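Local coordinates for E3 SUMO-protein ligase SIZ1 (Saccharomyces cerevisiae, PDB 3I2D) that acts as an E3 ligase that mediates attachment of the ubiquitin-like modifier SUMO to target proteins, among them septins and PCNA, at residues E70-K75 and E208-K213; N108-P113 and G199-M204; S249-C252 and T257-K260; C252-T257 and A276-H281. All blocks are in the same frame, centred on the assembly; numbering follows the deposited sequence.

Contact 1 of 4, residues E70-K75 and E208-K213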
# COMPACT_ATOMS: atom_id res chain seq x y z
N GLU A 70 -6.55 0.69 4.40
CA GLU A 70 -6.26 0.68 2.98
C GLU A 70 -4.80 0.67 2.60
O GLU A 70 -3.91 0.91 3.41
CB GLU A 70 -6.95 1.87 2.31
CG GLU A 70 -8.46 1.86 2.39
CD GLU A 70 -9.02 3.26 2.43
OE1 GLU A 70 -8.64 4.06 1.55
OE2 GLU A 70 -9.82 3.56 3.34
N SER A 71 -4.58 0.36 1.33
CA SER A 71 -3.27 0.34 0.72
C SER A 71 -3.51 0.95 -0.64
O SER A 71 -4.52 0.68 -1.28
CB SER A 71 -2.77 -1.08 0.54
OG SER A 71 -1.55 -1.08 -0.17
N PRO A 72 -2.60 1.81 -1.09
CA PRO A 72 -2.80 2.41 -2.41
C PRO A 72 -2.54 1.41 -3.53
O PRO A 72 -2.71 1.75 -4.70
CB PRO A 72 -1.81 3.57 -2.41
CG PRO A 72 -0.69 3.03 -1.58
CD PRO A 72 -1.42 2.38 -0.43
N PHE A 73 -2.15 0.18 -3.18
CA PHE A 73 -1.85 -0.85 -4.18
C PHE A 73 -3.01 -1.73 -4.62
O PHE A 73 -2.87 -2.54 -5.54
CB PHE A 73 -0.67 -1.71 -3.73
CG PHE A 73 0.62 -0.98 -3.72
CD1 PHE A 73 1.24 -0.64 -2.52
CD2 PHE A 73 1.19 -0.55 -4.91
CE1 PHE A 73 2.40 0.12 -2.50
CE2 PHE A 73 2.35 0.22 -4.91
CZ PHE A 73 2.96 0.55 -3.70
N TYR A 74 -4.15 -1.60 -3.96
CA TYR A 74 -5.32 -2.34 -4.37
C TYR A 74 -6.54 -1.56 -3.89
O TYR A 74 -6.47 -0.83 -2.90
CB TYR A 74 -5.28 -3.78 -3.85
CG TYR A 74 -5.20 -3.95 -2.36
CD1 TYR A 74 -6.27 -3.60 -1.53
CD2 TYR A 74 -4.07 -4.54 -1.77
CE1 TYR A 74 -6.23 -3.84 -0.16
CE2 TYR A 74 -4.02 -4.77 -0.40
CZ TYR A 74 -5.10 -4.41 0.40
OH TYR A 74 -5.04 -4.61 1.76
N LYS A 75 -7.63 -1.67 -4.63
CA LYS A 75 -8.83 -0.94 -4.29
C LYS A 75 -10.01 -1.90 -4.21
O LYS A 75 -10.29 -2.62 -5.18
CB LYS A 75 -9.08 0.13 -5.36
CG LYS A 75 -10.00 1.26 -4.98
CD LYS A 75 -9.96 2.37 -6.03
CE LYS A 75 -8.52 2.87 -6.24
NZ LYS A 75 -8.38 4.00 -7.21
N GLU A 208 3.64 1.91 -11.24
CA GLU A 208 3.73 2.95 -12.28
C GLU A 208 2.43 3.73 -12.41
O GLU A 208 2.44 4.88 -12.84
CB GLU A 208 4.14 2.36 -13.64
CG GLU A 208 3.97 0.87 -13.77
CD GLU A 208 5.04 0.07 -13.03
OE1 GLU A 208 4.68 -0.96 -12.40
OE2 GLU A 208 6.23 0.46 -13.09
N GLN A 209 1.31 3.13 -12.03
CA GLN A 209 0.05 3.87 -12.09
C GLN A 209 0.12 4.94 -11.03
O GLN A 209 -0.20 6.09 -11.29
CB GLN A 209 -1.14 2.99 -11.78
CG GLN A 209 -1.42 1.93 -12.77
CD GLN A 209 -2.79 1.36 -12.54
OE1 GLN A 209 -3.77 2.11 -12.51
NE2 GLN A 209 -2.88 0.05 -12.36
N LEU A 210 0.54 4.56 -9.82
CA LEU A 210 0.66 5.52 -8.73
C LEU A 210 1.69 6.59 -9.06
O LEU A 210 1.52 7.73 -8.64
CB LEU A 210 1.08 4.83 -7.44
CG LEU A 210 0.08 3.90 -6.78
CD1 LEU A 210 0.61 3.53 -5.42
CD2 LEU A 210 -1.26 4.59 -6.64
N LEU A 211 2.75 6.22 -9.79
CA LEU A 211 3.77 7.20 -10.18
C LEU A 211 3.08 8.31 -10.94
O LEU A 211 3.46 9.48 -10.84
CB LEU A 211 4.84 6.59 -11.09
CG LEU A 211 5.78 7.65 -11.67
CD1 LEU A 211 6.70 8.17 -10.57
CD2 LEU A 211 6.61 7.08 -12.81
N GLU A 212 2.07 7.95 -11.72
CA GLU A 212 1.37 8.96 -12.48
C GLU A 212 0.70 9.96 -11.55
O GLU A 212 0.67 11.15 -11.86
CB GLU A 212 0.36 8.31 -13.40
CG GLU A 212 0.15 9.13 -14.67
CD GLU A 212 1.47 9.51 -15.34
OE1 GLU A 212 2.27 8.59 -15.66
OE2 GLU A 212 1.70 10.73 -15.54
N LYS A 213 0.18 9.50 -10.43
CA LYS A 213 -0.46 10.39 -9.47
C LYS A 213 0.56 11.35 -8.88
O LYS A 213 0.25 12.51 -8.60
CB LYS A 213 -1.13 9.60 -8.36
CG LYS A 213 -2.47 8.99 -8.75
CD LYS A 213 -3.18 8.37 -7.54
CE LYS A 213 -2.97 9.21 -6.27
NZ LYS A 213 -3.13 10.69 -6.47
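Leu-210, on helix 207-215, presses its side chain against Pro-72 and Phe-73, the two central residues of a type I beta turn running from Ser-71 to Tyr-74. Its CB heads for the turn without reaching it. With CG anti to the carbonyl carbon (chi1 -69°) the isobutyl group is carried forward, and CG comes within 4.1 Å of Pro-72 O. Beyond CG the branches part. CD1 continues the extended chain (chi2 -171°) and packs between the two turn residues, 3.9 Å from Pro-72 CB and 3.8 Å from Phe-73 CE2. CD2, the other branch, lies 3.7 Å from Pro-72 O, an oxygen that CD1 approaches about as closely. Both turn side chains run roughly perpendicular to the leucine. The proline ring is aimed at the helix, whereas Phe-73 starts off in the other direction and brings only the far rim of its ring, around CE2, back to the methyl, which comes in obliquely. Within the turn, a weak bond of 3.3 Å links Phe-73 N to Ser-71 OG. The interface is small and purely van der Waals in character. The turn leads into strand 74-90, an edge strand of a PINIT-domain sheet, and Phe-73 and Lys-75 already pair with Ile-205 and Glu-203 through their backbones. Helix 207-215 also packs on helix 276-285 of the zinc finger: Leu-210 touches Leu-280, and Phe-73 touches Leu-284, so the contact lies where the PINIT sheet meets the SP-RING.

Contact 2 of 4, residues N108-P113 and G199-M204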
# COMPACT_ATOMS: atom_id res chain seq x y z
N ASN A 108 -16.07 -11.75 -14.76
CA ASN A 108 -15.37 -11.02 -15.81
C ASN A 108 -14.03 -10.42 -15.37
O ASN A 108 -12.96 -10.89 -15.78
CB ASN A 108 -16.28 -9.90 -16.32
CG ASN A 108 -17.65 -10.40 -16.73
OD1 ASN A 108 -18.56 -9.61 -17.01
ND2 ASN A 108 -17.81 -11.72 -16.76
N LEU A 109 -14.11 -9.39 -14.55
CA LEU A 109 -12.92 -8.71 -14.06
C LEU A 109 -11.78 -9.68 -13.76
O LEU A 109 -10.61 -9.39 -14.04
CB LEU A 109 -13.28 -7.93 -12.80
CG LEU A 109 -14.64 -7.21 -12.75
CD1 LEU A 109 -14.68 -6.24 -11.56
CD2 LEU A 109 -14.86 -6.47 -14.06
N LEU A 110 -12.12 -10.83 -13.20
CA LEU A 110 -11.13 -11.83 -12.81
C LEU A 110 -10.61 -12.71 -13.95
O LEU A 110 -9.45 -13.14 -13.93
CB LEU A 110 -11.72 -12.71 -11.71
CG LEU A 110 -12.53 -11.97 -10.63
CD1 LEU A 110 -13.03 -12.94 -9.60
CD2 LEU A 110 -11.66 -10.91 -9.98
N SER A 111 -11.48 -12.98 -14.92
CA SER A 111 -11.16 -13.84 -16.06
C SER A 111 -9.93 -13.43 -16.90
O SER A 111 -8.87 -14.04 -16.78
CB SER A 111 -12.38 -13.94 -16.96
OG SER A 111 -12.83 -12.64 -17.32
N ASN A 112 -10.11 -12.41 -17.74
CA ASN A 112 -9.06 -11.89 -18.64
C ASN A 112 -7.60 -12.19 -18.23
O ASN A 112 -7.27 -12.17 -17.04
CB ASN A 112 -9.25 -10.37 -18.80
CG ASN A 112 -8.36 -9.77 -19.88
OD1 ASN A 112 -8.43 -10.18 -21.05
ND2 ASN A 112 -7.54 -8.79 -19.51
N PRO A 113 -6.72 -12.48 -19.22
CA PRO A 113 -5.30 -12.78 -18.97
C PRO A 113 -4.50 -11.60 -18.41
O PRO A 113 -3.57 -11.78 -17.62
CB PRO A 113 -4.80 -13.23 -20.34
CG PRO A 113 -5.66 -12.46 -21.29
CD PRO A 113 -7.03 -12.61 -20.65
N GLY A 199 -14.98 -11.43 1.36
CA GLY A 199 -14.43 -11.72 0.05
C GLY A 199 -14.69 -10.48 -0.79
O GLY A 199 -15.82 -10.03 -0.88
N TYR A 200 -13.64 -9.92 -1.36
CA TYR A 200 -13.79 -8.72 -2.18
C TYR A 200 -13.06 -8.88 -3.50
O TYR A 200 -11.97 -9.48 -3.56
CB TYR A 200 -13.17 -7.49 -1.50
CG TYR A 200 -13.88 -6.93 -0.29
CD1 TYR A 200 -13.24 -6.90 0.95
CD2 TYR A 200 -15.13 -6.35 -0.40
CE1 TYR A 200 -13.84 -6.29 2.06
CE2 TYR A 200 -15.74 -5.74 0.70
CZ TYR A 200 -15.08 -5.71 1.93
OH TYR A 200 -15.67 -5.09 3.01
N ILE A 201 -13.66 -8.35 -4.56
CA ILE A 201 -13.00 -8.33 -5.86
C ILE A 201 -12.30 -6.98 -5.74
O ILE A 201 -12.95 -5.95 -5.52
CB ILE A 201 -14.00 -8.28 -7.05
CG1 ILE A 201 -14.62 -9.66 -7.27
CG2 ILE A 201 -13.28 -7.89 -8.31
CD1 ILE A 201 -15.65 -9.69 -8.36
N VAL A 202 -10.98 -6.98 -5.83
CA VAL A 202 -10.23 -5.74 -5.71
C VAL A 202 -9.49 -5.47 -7.00
O VAL A 202 -9.21 -6.38 -7.78
CB VAL A 202 -9.19 -5.80 -4.55
CG1 VAL A 202 -9.88 -6.20 -3.23
CG2 VAL A 202 -8.09 -6.79 -4.91
N GLU A 203 -9.17 -4.20 -7.21
CA GLU A 203 -8.45 -3.82 -8.39
C GLU A 203 -6.99 -3.59 -8.03
O GLU A 203 -6.67 -2.80 -7.14
CB GLU A 203 -9.03 -2.54 -9.00
CG GLU A 203 -8.33 -2.16 -10.32
CD GLU A 203 -8.84 -0.86 -10.93
OE1 GLU A 203 -10.01 -0.82 -11.37
OE2 GLU A 203 -8.06 0.12 -10.97
N MET A 204 -6.11 -4.29 -8.73
CA MET A 204 -4.68 -4.15 -8.52
C MET A 204 -4.29 -2.77 -9.01
O MET A 204 -4.62 -2.39 -10.14
CB MET A 204 -3.92 -5.17 -9.36
CG MET A 204 -4.21 -6.61 -9.06
SD MET A 204 -3.46 -7.06 -7.51
CE MET A 204 -4.72 -6.45 -6.36
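Ile-201 meets Leu-109 and Leu-110 through a single methyl, CG2, and these three residues carry practically all of the buried surface. The isoleucine, pointing from its strand toward helix 104-111, contributes about half. Its CG2 stands anti to the backbone N, while CG1 takes the place beside that nitrogen (chi1 -77°); the methyl is thereby presented to the helix. Leu-110 gives the next largest share. Its CB does not aim at the strand, yet the branch ending in CD2 bends across to lie 3.8 Å from Ile-201 CG2. Leu-109 points at the strand from the start and touches with the tip of its extended chain (chi2 -167°), CD1 standing 3.9 Å from Ile-201 CG2 and its side chain crossing the isoleucine nearly perpendicularly. The two leucine methyls, Leu-109 CD1 and Leu-110 CD2, are 5.8 Å apart, so the isoleucine methyl sits in the notch between them. All of these groups are apolar, and the contact is plain hydrophobic packing of a helix on a sheet. Val-202, next along, turns to the other side of the sheet. Strand 195-204 runs between 74-90 and 117-125 in a four-stranded antiparallel sheet of the PINIT domain. Leu-109 spreads onto both neighbours, reaching Gln-77 and Arg-78 on one and His-117 on the other, while Leu-110 packs on Leu-102 and Leu-175; through Leu-109 the helix touches all three of these strands.

Contact 3 of 4, residues S249-C252 and T257-K260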
# COMPACT_ATOMS: atom_id res chain seq x y z
N SER A 249 23.56 14.53 -4.22
CA SER A 249 23.67 13.40 -5.13
C SER A 249 22.52 13.31 -6.10
O SER A 249 21.39 13.66 -5.78
CB SER A 249 23.74 12.09 -4.34
OG SER A 249 23.81 10.97 -5.22
N LEU A 250 22.81 12.83 -7.31
CA LEU A 250 21.79 12.65 -8.33
C LEU A 250 21.34 11.18 -8.24
O LEU A 250 20.42 10.75 -8.95
CB LEU A 250 22.37 12.94 -9.71
CG LEU A 250 22.96 14.34 -9.91
CD1 LEU A 250 23.33 14.52 -11.38
CD2 LEU A 250 21.94 15.39 -9.48
N GLN A 251 21.99 10.44 -7.36
CA GLN A 251 21.71 9.03 -7.13
C GLN A 251 20.59 8.83 -6.11
O GLN A 251 20.45 9.59 -5.15
CB GLN A 251 22.98 8.32 -6.64
CG GLN A 251 24.18 8.49 -7.56
CD GLN A 251 23.91 8.01 -8.98
OE1 GLN A 251 23.95 6.82 -9.27
NE2 GLN A 251 23.61 8.94 -9.87
N CYS A 252 19.79 7.79 -6.32
CA CYS A 252 18.70 7.46 -5.43
C CYS A 252 19.23 6.65 -4.25
O CYS A 252 20.11 5.82 -4.40
CB CYS A 252 17.65 6.64 -6.18
SG CYS A 252 16.25 6.14 -5.19
N THR A 257 21.27 4.25 -7.91
CA THR A 257 21.38 4.51 -9.34
C THR A 257 20.88 5.91 -9.64
O THR A 257 20.21 6.52 -8.81
CB THR A 257 20.52 3.52 -10.13
OG1 THR A 257 21.05 2.21 -9.97
CG2 THR A 257 20.47 3.89 -11.61
N ARG A 258 21.21 6.41 -10.82
CA ARG A 258 20.78 7.72 -11.29
C ARG A 258 19.27 7.83 -11.07
O ARG A 258 18.54 6.89 -11.41
CB ARG A 258 21.08 7.85 -12.78
CG ARG A 258 20.53 9.08 -13.48
CD ARG A 258 21.50 10.24 -13.36
NE ARG A 258 21.40 11.17 -14.48
CZ ARG A 258 22.33 12.05 -14.80
NH1 ARG A 258 23.45 12.13 -14.09
NH2 ARG A 258 22.14 12.86 -15.82
N MET A 259 18.80 8.93 -10.50
CA MET A 259 17.36 9.10 -10.31
C MET A 259 16.74 9.49 -11.64
O MET A 259 17.40 10.05 -12.52
CB MET A 259 17.05 10.20 -9.28
CG MET A 259 17.06 9.75 -7.82
SD MET A 259 16.84 11.19 -6.71
CE MET A 259 18.47 11.95 -6.68
N LYS A 260 15.45 9.19 -11.77
CA LYS A 260 14.71 9.50 -12.97
C LYS A 260 13.47 10.32 -12.55
O LYS A 260 12.93 11.11 -13.32
CB LYS A 260 14.34 8.18 -13.67
CG LYS A 260 13.93 8.33 -15.13
CD LYS A 260 13.61 6.97 -15.80
CE LYS A 260 14.86 6.06 -15.92
NZ LYS A 260 15.96 6.67 -16.75
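Gln-251 and Arg-258 face each other in an isolated antiparallel bridge that closes the first loop of the SP-RING zinc finger. They form a non-hydrogen-bonded pair, their CA atoms 4.5 Å apart, with a backbone bond on each flank. Met-259 N gives its hydrogen to Leu-250 O at 2.9 Å, nearly in line with the carbonyl, and Cys-252 N gives its own to Thr-257 O at 2.8 Å with an N-H...O angle of 167°. The tight side holds Met-259, Cys-252 and Leu-250. Met-259 CG lies against Cys-252 CB at 3.6 Å, and the thioether then bends at chi3 (-78°), curling the methyl back over the opposing backbone, where CE is 3.5 Å from Ser-249 O. Leu-313 of helix 307-313 and Gln-272 pack on the same methionine. Leu-250 runs alongside Arg-258 in the same direction, with CD1 3.6 Å from Arg-258 NH1; the guanidinium makes weak bonds to the carbonyls of Cys-316 and Gln-317. The other side is looser. Thr-257 is exposed and its CB points away from 249-252, its hydroxyl bonded to Ser-255 O within the loop. Gln-251 folds at chi2 (-57°) so that its amide lies on the Thr-257 to Arg-258 peptide, by packing and not by a hydrogen bond. Where strand 245-249 gives way to the loop, an ST turn forms, in which Ser-249 OG accepts from Gln-251 N at 2.9 Å.

Contact 4 of 4, residues C252-T257 and A276-H281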
# COMPACT_ATOMS: atom_id res chain seq x y z
N CYS A 252 19.79 7.79 -6.32
CA CYS A 252 18.70 7.46 -5.43
C CYS A 252 19.23 6.65 -4.25
O CYS A 252 20.11 5.82 -4.40
CB CYS A 252 17.65 6.64 -6.18
SG CYS A 252 16.25 6.14 -5.19
N PRO A 253 18.69 6.89 -3.04
CA PRO A 253 19.17 6.14 -1.87
C PRO A 253 18.58 4.73 -1.88
O PRO A 253 19.08 3.83 -1.19
CB PRO A 253 18.64 6.95 -0.69
CG PRO A 253 18.33 8.28 -1.28
CD PRO A 253 17.77 7.95 -2.62
N ILE A 254 17.51 4.56 -2.64
CA ILE A 254 16.84 3.28 -2.77
C ILE A 254 17.47 2.41 -3.86
O ILE A 254 17.71 1.23 -3.65
CB ILE A 254 15.36 3.48 -3.10
CG1 ILE A 254 14.67 4.24 -1.96
CG2 ILE A 254 14.69 2.13 -3.37
CD1 ILE A 254 13.18 4.45 -2.17
N SER A 255 17.76 3.00 -5.02
CA SER A 255 18.32 2.23 -6.13
C SER A 255 19.82 2.32 -6.29
O SER A 255 20.42 1.52 -7.01
CB SER A 255 17.68 2.68 -7.44
OG SER A 255 18.22 3.92 -7.85
N TYR A 256 20.44 3.28 -5.60
CA TYR A 256 21.88 3.50 -5.70
C TYR A 256 22.22 3.67 -7.18
O TYR A 256 23.30 3.29 -7.65
CB TYR A 256 22.65 2.33 -5.08
CG TYR A 256 22.38 2.15 -3.60
CD1 TYR A 256 21.33 1.36 -3.15
CD2 TYR A 256 23.15 2.84 -2.66
CE1 TYR A 256 21.04 1.25 -1.78
CE2 TYR A 256 22.87 2.74 -1.29
CZ TYR A 256 21.81 1.95 -0.85
OH TYR A 256 21.51 1.89 0.50
N THR A 257 21.27 4.25 -7.91
CA THR A 257 21.38 4.51 -9.34
C THR A 257 20.88 5.91 -9.64
O THR A 257 20.21 6.52 -8.81
CB THR A 257 20.52 3.52 -10.13
OG1 THR A 257 21.05 2.21 -9.97
CG2 THR A 257 20.47 3.89 -11.61
N ALA A 276 10.87 8.24 -7.15
CA ALA A 276 9.47 7.88 -6.87
C ALA A 276 9.10 6.51 -7.41
O ALA A 276 8.24 5.83 -6.85
CB ALA A 276 8.51 8.94 -7.41
N LEU A 277 9.74 6.10 -8.49
CA LEU A 277 9.40 4.80 -9.03
C LEU A 277 9.91 3.69 -8.13
O LEU A 277 9.19 2.73 -7.87
CB LEU A 277 9.95 4.62 -10.45
CG LEU A 277 9.42 3.32 -11.08
CD1 LEU A 277 7.89 3.31 -11.07
CD2 LEU A 277 9.95 3.20 -12.47
N TRP A 278 11.15 3.83 -7.66
CA TRP A 278 11.71 2.81 -6.80
C TRP A 278 11.04 2.85 -5.45
O TRP A 278 10.74 1.82 -4.87
CB TRP A 278 13.23 2.96 -6.62
CG TRP A 278 14.03 2.42 -7.78
CD1 TRP A 278 14.40 3.09 -8.90
CD2 TRP A 278 14.52 1.08 -7.94
NE1 TRP A 278 15.11 2.27 -9.75
CE2 TRP A 278 15.19 1.03 -9.18
CE3 TRP A 278 14.46 -0.07 -7.14
CZ2 TRP A 278 15.81 -0.14 -9.65
CZ3 TRP A 278 15.07 -1.23 -7.61
CH2 TRP A 278 15.74 -1.26 -8.86
N PHE A 279 10.79 4.05 -4.95
CA PHE A 279 10.12 4.14 -3.67
C PHE A 279 8.82 3.33 -3.69
O PHE A 279 8.52 2.59 -2.74
CB PHE A 279 9.81 5.60 -3.34
CG PHE A 279 9.05 5.77 -2.06
CD1 PHE A 279 9.68 5.58 -0.84
CD2 PHE A 279 7.70 6.12 -2.07
CE1 PHE A 279 8.98 5.74 0.37
CE2 PHE A 279 6.99 6.27 -0.87
CZ PHE A 279 7.63 6.08 0.35
N LEU A 280 8.06 3.46 -4.77
CA LEU A 280 6.77 2.79 -4.90
C LEU A 280 6.87 1.29 -5.12
O LEU A 280 5.97 0.55 -4.70
CB LEU A 280 5.97 3.45 -6.03
CG LEU A 280 5.45 4.84 -5.68
CD1 LEU A 280 5.14 5.62 -6.94
CD2 LEU A 280 4.22 4.71 -4.81
N HIS A 281 7.93 0.84 -5.77
CA HIS A 281 8.15 -0.59 -5.99
C HIS A 281 8.66 -1.19 -4.68
O HIS A 281 8.46 -2.36 -4.42
CB HIS A 281 9.18 -0.82 -7.10
CG HIS A 281 8.55 -0.97 -8.45
ND1 HIS A 281 7.98 -2.15 -8.87
CD2 HIS A 281 8.35 -0.08 -9.45
CE1 HIS A 281 7.45 -1.98 -10.07
NE2 HIS A 281 7.66 -0.73 -10.44
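Ile-254 and Ser-255 bring the first loop of the SP-RING against Trp-278 and Phe-279 at the start of helix 276-285. The loop begins at Cys-252, whose buried sulfur gathers backbone N-H groups: Ser-255 N donates to Cys-252 SG at 3.5 Å, and Ile-254 N makes a weak bond to the same sulfur. Ile-254 then divides its branches between two helix residues. CG2 lies 3.7 Å from Trp-278 CB, the two side chains running antiparallel as they pass, while the extended arm places CD1 3.7 Å from Phe-279 CB and at the edge of that ring, near its plane. Ser-255 follows with a CH-pi contact: its CB sits 3.4 Å from the centroid of the five-membered ring of Trp-278, only 6° off the ring normal. Its OG weakly accepts from Thr-257 N. Phe-279 faces the interior, where it meets Phe-274 and Ile-298, its side chain about 9 Å from the zinc ion; Trp-278 stays exposed. Apolar and CH-pi contacts thus fasten a loop that binds no metal here, its cysteine sulfur serving as a hydrogen-bond acceptor instead. In RING ligases this loop and helix help form the E2-binding groove, so the arrangement is consistent with a surface that receives UBC9.

How the contacts relate
Contacts 1 and 2 are small, buried and apolar, and both reach the same PINIT sheet through neighbouring strands 74-90 and 195-204; a probable hydrogen bond from Glu-203 N to Lys-75 O joins them. Contacts 3 and 4 lie in the zinc finger, are only partly buried and share Cys-252 and Thr-257. Contact 3 closes the base of the loop through backbone hydrogen bonds, whereas contact 4 seats its tip on a helix by apolar and CH-pi packing. Helix 276-285 of contact 4 also touches contact 1, where Glu-208 and His-281 pair, so contact 1 connects the two halves; contact 2 remains remote from both zinc-finger contacts.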